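Local coordinates for protein 2-phospho-L-lactate guanylyltransferase (Methanosarcina mazei, PDB 2I5E) that probably catalyses the condensation of (2S)-2-phospholactate with GTP to (2S)-lactyl-2-diphospho-5'-guanosine, a step in the biosynthesis of coenzyme F420, at residues Lys16-Val22 with Ile172-Leu178; Met4-Ile8 with Leu80-Leu84. All blocks are in the same frame, centred on the assembly; numbering follows the deposited sequence.

Interaction 1: residues Lys16-Val22 with Ile172-Leu178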
ATOM      1  N   LYS A  16     -13.172 -13.615  -9.617  1.00 45.57           N
ATOM      2  CA  LYS A  16     -12.982 -12.202  -9.135  1.00 43.76           C
ATOM      3  C   LYS A  16     -14.255 -11.351  -9.443  1.00 44.25           C
ATOM      4  O   LYS A  16     -14.237 -10.382 -10.165  1.00 44.71           O
ATOM      5  CB  LYS A  16     -11.770 -11.523  -9.815  1.00 42.08           C
ATOM      6  CG  LYS A  16     -10.342 -11.914  -9.300  1.00 40.74           C
ATOM      7  CD  LYS A  16     -10.112 -11.483  -7.853  1.00 38.57           C
ATOM      8  CE  LYS A  16      -8.701 -11.935  -7.339  1.00 35.50           C
ATOM      9  NZ  LYS A  16      -8.611 -11.281  -6.011  1.00 33.76           N
ATOM     10  N   SER A  17     -15.368 -11.739  -8.873  1.00 44.33           N
ATOM     11  CA  SER A  17     -16.661 -11.151  -9.144  1.00 43.92           C
ATOM     12  C   SER A  17     -16.700  -9.634  -8.905  1.00 43.40           C
ATOM     13  O   SER A  17     -17.478  -8.980  -9.570  1.00 43.18           O
ATOM     14  CB  SER A  17     -17.679 -11.828  -8.234  1.00 43.90           C
ATOM     15  OG  SER A  17     -17.398 -11.373  -6.918  1.00 44.03           O
ATOM     16  N   ARG A  18     -15.888  -9.052  -8.013  1.00 42.41           N
ATOM     17  CA  ARG A  18     -15.959  -7.592  -7.889  1.00 42.97           C
ATOM     18  C   ARG A  18     -15.289  -6.836  -9.051  1.00 42.21           C
ATOM     19  O   ARG A  18     -15.316  -5.619  -9.080  1.00 41.93           O
ATOM     20  CB  ARG A  18     -15.541  -6.986  -6.531  1.00 44.19           C
ATOM     21  CG  ARG A  18     -15.799  -7.814  -5.309  1.00 46.38           C
ATOM     22  CD  ARG A  18     -15.316  -7.059  -4.107  1.00 51.48           C
ATOM     23  NE  ARG A  18     -16.170  -5.912  -3.811  1.00 61.69           N
ATOM     24  CZ  ARG A  18     -17.225  -5.936  -2.955  1.00 65.30           C
ATOM     25  NH1 ARG A  18     -17.562  -7.055  -2.306  1.00 66.52           N
ATOM     26  NH2 ARG A  18     -17.965  -4.848  -2.740  1.00 62.27           N
ATOM     27  N   LEU A  19     -14.770  -7.550 -10.033  1.00 41.28           N
ATOM     28  CA  LEU A  19     -14.237  -6.962 -11.241  1.00 42.20           C
ATOM     29  C   LEU A  19     -15.268  -6.791 -12.328  1.00 43.95           C
ATOM     30  O   LEU A  19     -15.032  -6.115 -13.284  1.00 43.49           O
ATOM     31  CB  LEU A  19     -13.140  -7.849 -11.786  1.00 43.79           C
ATOM     32  CG  LEU A  19     -11.742  -7.323 -11.612  1.00 44.13           C
ATOM     33  CD1 LEU A  19     -11.704  -6.274 -10.615  1.00 45.32           C
ATOM     34  CD2 LEU A  19     -10.744  -8.333 -11.302  1.00 39.39           C
ATOM     35  N   SER A  20     -16.385  -7.469 -12.176  1.00 42.85           N
ATOM     36  CA  SER A  20     -17.633  -7.267 -12.919  1.00 44.10           C
ATOM     37  C   SER A  20     -18.405  -6.085 -12.310  1.00 43.87           C
ATOM     38  O   SER A  20     -18.613  -6.027 -11.092  1.00 43.82           O
ATOM     39  CB  SER A  20     -18.488  -8.519 -12.910  1.00 43.35           C
ATOM     40  OG  SER A  20     -19.849  -8.209 -13.240  1.00 47.36           O
ATOM     41  N   PRO A  21     -18.834  -5.136 -13.143  1.00 43.75           N
ATOM     42  CA  PRO A  21     -18.863  -5.158 -14.569  1.00 44.46           C
ATOM     43  C   PRO A  21     -17.740  -4.430 -15.345  1.00 43.31           C
ATOM     44  O   PRO A  21     -17.917  -4.302 -16.554  1.00 44.62           O
ATOM     45  CB  PRO A  21     -20.238  -4.459 -14.889  1.00 45.01           C
ATOM     46  CG  PRO A  21     -20.430  -3.500 -13.629  1.00 46.73           C
ATOM     47  CD  PRO A  21     -19.369  -3.856 -12.632  1.00 45.11           C
ATOM     48  N   VAL A  22     -16.651  -3.957 -14.792  1.00 41.48           N
ATOM     49  CA  VAL A  22     -15.582  -3.612 -15.710  1.00 41.58           C
ATOM     50  C   VAL A  22     -14.897  -4.675 -16.530  1.00 40.92           C
ATOM     51  O   VAL A  22     -14.364  -4.390 -17.561  1.00 42.85           O
ATOM     52  CB  VAL A  22     -14.635  -2.508 -15.284  1.00 42.02           C
ATOM     53  CG1 VAL A  22     -15.046  -1.862 -14.018  1.00 43.22           C
ATOM     54  CG2 VAL A  22     -13.268  -2.990 -15.237  1.00 40.53           C
ATOM     55  N   ILE A 172      -5.251  -7.482  -6.262  1.00 31.42           N
ATOM     56  CA  ILE A 172      -5.957  -6.885  -7.359  1.00 32.91           C
ATOM     57  C   ILE A 172      -7.299  -7.499  -7.249  1.00 34.10           C
ATOM     58  O   ILE A 172      -7.432  -8.679  -7.573  1.00 35.07           O
ATOM     59  CB  ILE A 172      -5.197  -7.077  -8.736  1.00 34.02           C
ATOM     60  CG1 ILE A 172      -4.102  -5.951  -8.900  1.00 34.25           C
ATOM     61  CG2 ILE A 172      -6.169  -6.815  -9.916  1.00 35.55           C
ATOM     62  CD1 ILE A 172      -2.820  -6.287  -8.424  1.00 37.40           C
ATOM     63  N   ASP A 173      -8.284  -6.733  -6.739  1.00 34.22           N
ATOM     64  CA  ASP A 173      -9.632  -7.283  -6.449  1.00 37.10           C
ATOM     65  C   ASP A 173     -10.811  -6.471  -7.006  1.00 36.65           C
ATOM     66  O   ASP A 173     -11.852  -6.991  -7.342  1.00 35.63           O
ATOM     67  CB  ASP A 173      -9.825  -7.490  -4.928  1.00 39.04           C
ATOM     68  CG  ASP A 173     -10.891  -8.540  -4.593  1.00 41.94           C
ATOM     69  OD1 ASP A 173     -10.928  -9.668  -5.221  1.00 43.71           O
ATOM     70  OD2 ASP A 173     -11.685  -8.167  -3.697  1.00 44.65           O
ATOM     71  N   GLU A 174     -10.613  -5.180  -7.116  1.00 36.93           N
ATOM     72  CA  GLU A 174     -11.603  -4.337  -7.722  1.00 38.47           C
ATOM     73  C   GLU A 174     -11.017  -3.418  -8.810  1.00 36.99           C
ATOM     74  O   GLU A 174      -9.802  -3.387  -8.954  1.00 35.94           O
ATOM     75  CB  GLU A 174     -12.370  -3.592  -6.661  1.00 38.52           C
ATOM     76  CG  GLU A 174     -11.543  -2.842  -5.714  1.00 43.52           C
ATOM     77  CD  GLU A 174     -12.308  -2.472  -4.492  1.00 50.81           C
ATOM     78  OE1 GLU A 174     -13.515  -2.809  -4.410  1.00 56.75           O
ATOM     79  OE2 GLU A 174     -11.704  -1.840  -3.613  1.00 55.42           O
ATOM     80  N   PRO A 175     -11.900  -2.731  -9.606  1.00 35.84           N
ATOM     81  CA  PRO A 175     -11.454  -1.868 -10.713  1.00 35.41           C
ATOM     82  C   PRO A 175     -10.342  -0.883 -10.316  1.00 34.54           C
ATOM     83  O   PRO A 175      -9.401  -0.704 -11.038  1.00 34.30           O
ATOM     84  CB  PRO A 175     -12.774  -1.080 -11.111  1.00 35.03           C
ATOM     85  CG  PRO A 175     -13.864  -2.090 -10.723  1.00 34.65           C
ATOM     86  CD  PRO A 175     -13.366  -2.641  -9.414  1.00 35.56           C
ATOM     87  N   GLU A 176     -10.491  -0.213  -9.194  1.00 34.31           N
ATOM     88  CA  GLU A 176      -9.476   0.749  -8.766  1.00 36.51           C
ATOM     89  C   GLU A 176      -8.096   0.131  -8.583  1.00 32.51           C
ATOM     90  O   GLU A 176      -7.107   0.827  -8.729  1.00 32.91           O
ATOM     91  CB  GLU A 176     -10.004   1.550  -7.555  1.00 35.70           C
ATOM     92  CG  GLU A 176      -9.041   1.803  -6.428  1.00 43.97           C
ATOM     93  CD  GLU A 176      -9.714   2.158  -5.077  1.00 44.74           C
ATOM     94  OE1 GLU A 176     -10.522   1.326  -4.543  1.00 53.31           O
ATOM     95  OE2 GLU A 176      -9.367   3.251  -4.544  1.00 57.82           O
ATOM     96  N   ASP A 177      -8.034  -1.167  -8.308  1.00 30.45           N
ATOM     97  CA  ASP A 177      -6.760  -1.905  -8.176  1.00 28.59           C
ATOM     98  C   ASP A 177      -6.049  -2.072  -9.527  1.00 28.96           C
ATOM     99  O   ASP A 177      -4.848  -2.265  -9.594  1.00 28.31           O
ATOM    100  CB  ASP A 177      -7.020  -3.287  -7.593  1.00 28.02           C
ATOM    101  CG  ASP A 177      -7.598  -3.217  -6.156  1.00 32.15           C
ATOM    102  OD1 ASP A 177      -7.459  -2.150  -5.497  1.00 37.30           O
ATOM    103  OD2 ASP A 177      -8.130  -4.245  -5.655  1.00 35.83           O
ATOM    104  N   LEU A 178      -6.795  -2.014 -10.606  1.00 28.93           N
ATOM    105  CA  LEU A 178      -6.199  -2.136 -11.966  1.00 31.58           C
ATOM    106  C   LEU A 178      -5.412  -0.865 -12.364  1.00 31.43           C
ATOM    107  O   LEU A 178      -4.490  -0.904 -13.196  1.00 31.93           O
ATOM    108  CB  LEU A 178      -7.347  -2.357 -12.956  1.00 31.98           C
ATOM    109  CG  LEU A 178      -8.242  -3.602 -12.852  1.00 34.34           C
ATOM    110  CD1 LEU A 178      -9.364  -3.673 -14.004  1.00 31.97           C
ATOM    111  CD2 LEU A 178      -7.377  -4.793 -12.823  1.00 35.90           C
TER
HETATM  112  O   HOH W   1     -13.270  -9.540  -6.989  1.00 41.24           O
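Lys16 lays its side chain across that of Asp173 at about a right angle, in a GT-A-like nucleotidyltransferase fold whose loop after strand 5-9 here meets residues 172-178, on helix 175-184. A bend at chi2 (-65°) turns the otherwise extended chain so that Lys16 NZ lies 2.9 Å from Asp173 OD1, a salt bridge that reaches the oxygen on its anti side, 30° out of the carboxylate plane. Lys16 NZ also makes a weak hydrogen bond to Ile172 O, at 3.3 Å, and a second salt bridge to Asp97. A methionine in place of Lys16 removes the shared cation and would probably leave the charges of Asp97 and Asp173 OD1 less well balanced and the loop less firmly held to Ile172 O. The other oxygen of Asp173, OD2, pairs with Arg205 of the second subunit, so the carboxylate joins the loop to the dimer partner. Beyond the charges, Leu19 presses CD1 against the backbone at Asp173 and Glu174, and Val22 CG1 meets Pro175 CG at 3.5 Å. Within 172-178, Asp177 OD2 accepts from the backbone N of both Asp173 and Glu174. Water 1 bridges the segments, accepting from Arg18 N and donating to Asp173 OD1, each at 2.9 Å.

Interaction 2: residues Met4-Ile8 with Leu80-Leu84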
HETATM    1  N   MSE A   4      11.292 -25.734   2.972  1.00 58.61           N
HETATM    2  CA  MSE A   4      10.053 -24.970   3.073  1.00 56.56           C
HETATM    3  C   MSE A   4       9.163 -25.268   1.870  1.00 54.38           C
HETATM    4  O   MSE A   4       9.643 -25.501   0.726  1.00 52.93           O
HETATM    5  CB  MSE A   4      10.278 -23.440   3.159  1.00 56.47           C
HETATM    6  CG  MSE A   4      10.723 -22.757   1.852  1.00 54.24           C
HETATM    7 SE   MSE A   4      10.808 -20.792   1.884  0.70 58.64          SE
HETATM    8  CE  MSE A   4       8.866 -20.570   1.634  1.00 49.76           C
ATOM      9  N   ARG A   5       7.863 -25.230   2.158  1.00 50.17           N
ATOM     10  CA  ARG A   5       6.831 -25.352   1.131  1.00 46.72           C
ATOM     11  C   ARG A   5       6.047 -24.012   0.887  1.00 43.18           C
ATOM     12  O   ARG A   5       5.958 -23.148   1.743  1.00 40.40           O
ATOM     13  CB  ARG A   5       5.895 -26.514   1.456  1.00 45.32           C
ATOM     14  CG  ARG A   5       5.244 -26.365   2.748  1.00 46.65           C
ATOM     15  CD  ARG A   5       5.162 -27.654   3.495  1.00 55.77           C
ATOM     16  NE  ARG A   5       4.103 -28.536   3.006  1.00 64.40           N
ATOM     17  CZ  ARG A   5       4.307 -29.790   2.614  1.00 69.39           C
ATOM     18  NH1 ARG A   5       5.531 -30.297   2.652  1.00 70.30           N
ATOM     19  NH2 ARG A   5       3.291 -30.547   2.199  1.00 72.24           N
ATOM     20  N   ALA A   6       5.542 -23.848  -0.318  1.00 40.38           N
ATOM     21  CA  ALA A   6       4.736 -22.684  -0.599  1.00 37.14           C
ATOM     22  C   ALA A   6       3.489 -23.191  -1.260  1.00 35.31           C
ATOM     23  O   ALA A   6       3.617 -24.011  -2.165  1.00 34.08           O
ATOM     24  CB  ALA A   6       5.475 -21.655  -1.481  1.00 36.61           C
ATOM     25  N   VAL A   7       2.328 -22.626  -0.842  1.00 32.10           N
ATOM     26  CA  VAL A   7       0.969 -22.940  -1.309  1.00 30.43           C
ATOM     27  C   VAL A   7       0.244 -21.650  -1.774  1.00 30.74           C
ATOM     28  O   VAL A   7       0.417 -20.540  -1.177  1.00 29.46           O
ATOM     29  CB  VAL A   7       0.189 -23.723  -0.206  1.00 29.87           C
ATOM     30  CG1 VAL A   7      -0.198 -22.886   1.010  1.00 27.56           C
ATOM     31  CG2 VAL A   7      -1.004 -24.466  -0.709  1.00 30.38           C
ATOM     32  N   ILE A   8      -0.486 -21.791  -2.870  1.00 29.40           N
ATOM     33  CA  ILE A   8      -1.271 -20.732  -3.497  1.00 31.41           C
ATOM     34  C   ILE A   8      -2.687 -21.264  -3.599  1.00 30.99           C
ATOM     35  O   ILE A   8      -2.928 -22.162  -4.316  1.00 32.82           O
ATOM     36  CB  ILE A   8      -0.812 -20.367  -4.979  1.00 31.89           C
ATOM     37  CG1 ILE A   8       0.676 -19.917  -5.077  1.00 32.47           C
ATOM     38  CG2 ILE A   8      -1.694 -19.325  -5.619  1.00 25.39           C
ATOM     39  CD1 ILE A   8       1.225 -20.164  -6.456  1.00 34.38           C
ATOM     40  N   LEU A  80      -6.641 -24.853   3.809  1.00 36.11           N
ATOM     41  CA  LEU A  80      -5.311 -24.382   4.238  1.00 34.52           C
ATOM     42  C   LEU A  80      -4.916 -24.926   5.557  1.00 34.76           C
ATOM     43  O   LEU A  80      -3.695 -25.162   5.825  1.00 34.35           O
ATOM     44  CB  LEU A  80      -5.170 -22.832   4.233  1.00 34.62           C
ATOM     45  CG  LEU A  80      -5.141 -22.178   2.819  1.00 29.91           C
ATOM     46  CD1 LEU A  80      -5.246 -20.659   3.054  1.00 29.44           C
ATOM     47  CD2 LEU A  80      -3.871 -22.475   2.013  1.00 29.29           C
ATOM     48  N   ASN A  81      -5.905 -25.095   6.418  1.00 34.63           N
ATOM     49  CA  ASN A  81      -5.581 -25.544   7.773  1.00 36.09           C
ATOM     50  C   ASN A  81      -5.210 -27.058   7.804  1.00 38.28           C
ATOM     51  O   ASN A  81      -4.270 -27.440   8.522  1.00 38.36           O
ATOM     52  CB  ASN A  81      -6.689 -25.200   8.724  1.00 34.26           C
ATOM     53  CG  ASN A  81      -6.506 -23.828   9.328  1.00 33.50           C
ATOM     54  OD1 ASN A  81      -5.403 -23.425   9.666  1.00 30.55           O
ATOM     55  ND2 ASN A  81      -7.619 -23.081   9.472  1.00 34.46           N
ATOM     56  N   ARG A  82      -5.866 -27.875   6.947  1.00 39.11           N
ATOM     57  CA  ARG A  82      -5.389 -29.251   6.637  1.00 42.11           C
ATOM     58  C   ARG A  82      -3.932 -29.333   6.059  1.00 42.03           C
ATOM     59  O   ARG A  82      -3.075 -30.025   6.574  1.00 41.56           O
ATOM     60  CB  ARG A  82      -6.422 -29.950   5.739  1.00 41.75           C
ATOM     61  CG  ARG A  82      -6.333 -31.510   5.675  1.00 46.68           C
ATOM     62  CD  ARG A  82      -7.533 -32.076   4.871  1.00 47.93           C
ATOM     63  NE  ARG A  82      -7.158 -32.482   3.519  1.00 59.06           N
ATOM     64  CZ  ARG A  82      -7.773 -33.449   2.818  1.00 64.62           C
ATOM     65  NH1 ARG A  82      -8.816 -34.106   3.353  1.00 65.45           N
ATOM     66  NH2 ARG A  82      -7.365 -33.754   1.569  1.00 63.24           N
ATOM     67  N   TYR A  83      -3.622 -28.508   5.050  1.00 42.14           N
ATOM     68  CA  TYR A  83      -2.287 -28.395   4.507  1.00 39.51           C
ATOM     69  C   TYR A  83      -1.277 -28.017   5.609  1.00 40.98           C
ATOM     70  O   TYR A  83      -0.206 -28.622   5.741  1.00 41.25           O
ATOM     71  CB  TYR A  83      -2.342 -27.337   3.416  1.00 38.77           C
ATOM     72  CG  TYR A  83      -1.054 -27.153   2.643  1.00 36.29           C
ATOM     73  CD1 TYR A  83      -0.868 -27.784   1.431  1.00 34.30           C
ATOM     74  CD2 TYR A  83      -0.006 -26.395   3.166  1.00 36.07           C
ATOM     75  CE1 TYR A  83       0.302 -27.587   0.740  1.00 35.52           C
ATOM     76  CE2 TYR A  83       1.169 -26.216   2.461  1.00 33.44           C
ATOM     77  CZ  TYR A  83       1.274 -26.802   1.243  1.00 33.77           C
ATOM     78  OH  TYR A  83       2.422 -26.610   0.540  1.00 32.93           O
ATOM     79  N   LEU A  84      -1.597 -27.022   6.414  1.00 41.33           N
ATOM     80  CA  LEU A  84      -0.744 -26.685   7.508  1.00 43.73           C
ATOM     81  C   LEU A  84      -0.466 -27.897   8.443  1.00 44.25           C
ATOM     82  O   LEU A  84       0.679 -28.119   8.773  1.00 44.18           O
ATOM     83  CB  LEU A  84      -1.315 -25.498   8.306  1.00 43.73           C
ATOM     84  CG  LEU A  84      -1.044 -24.059   7.770  1.00 41.35           C
ATOM     85  CD1 LEU A  84      -1.470 -23.088   8.884  1.00 39.58           C
ATOM     86  CD2 LEU A  84       0.413 -23.857   7.466  1.00 34.34           C
TER
HETATM   87  O   HOH W   2       1.076 -29.639   3.521  1.00 50.21           O
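Strand 5-8 and helix 80-84 run nearly antiparallel, their directions 169° apart and their axes 10.8 Å from each other at closest approach, as befits a helix lying on the face of a sheet. The gap is filled mainly by Tyr83. With CG anti to the backbone N (chi1 -175°), its ring reaches from the helix to the strand, where Val7, coming from the strand, runs alongside it the other way. Val7 CG2 makes a CH-pi contact over the Tyr83 ring face, 3.8 Å from the centroid and 17° off the normal, and Val7 CB lies 3.6 Å from Tyr83 CZ. The other methyl of Val7, CG1, packs on Leu80 CD2 at 3.8 Å. Arg5 approaches the phenol end obliquely, its NE 3.6 Å from Tyr83 OH; that hydroxyl is hydrogen-bonded to Asp52. Water 2 sits 3.2 Å above the centre of the opposite ring face, where it accepts from Arg5 NH2 and donates to Tyr83 O. It thus ties the guanidinium to the helix backbone. Around this buried contact, strand 5-9 runs between strands 50-55 and 91-94, which add Leu54 and Ile93 beside Val7, while Ile8 points away from helix 76-86 and packs against helix 25-45.

How the interactions relate
Two separate closures illustrate how an alpha/beta fold is drawn together from distant parts of its chain. From the N terminus, strand 5-9 gives interaction 2 its first segment, and the loop that follows gives interaction 1 its own. The chain then passes through helix 25-45 to helix 76-86, where interaction 2 closes a loop of 71 residues; interaction 1 closes only at 172-178, after 149. The segments alternate, so the closures cross. Interaction 2 joins the central sheet to a helix on its face, whereas interaction 1 joins a loop to helix 175-184 beside the second subunit. Their centres lie about 27 Å apart, on opposite sides of the chain's centre, without touching.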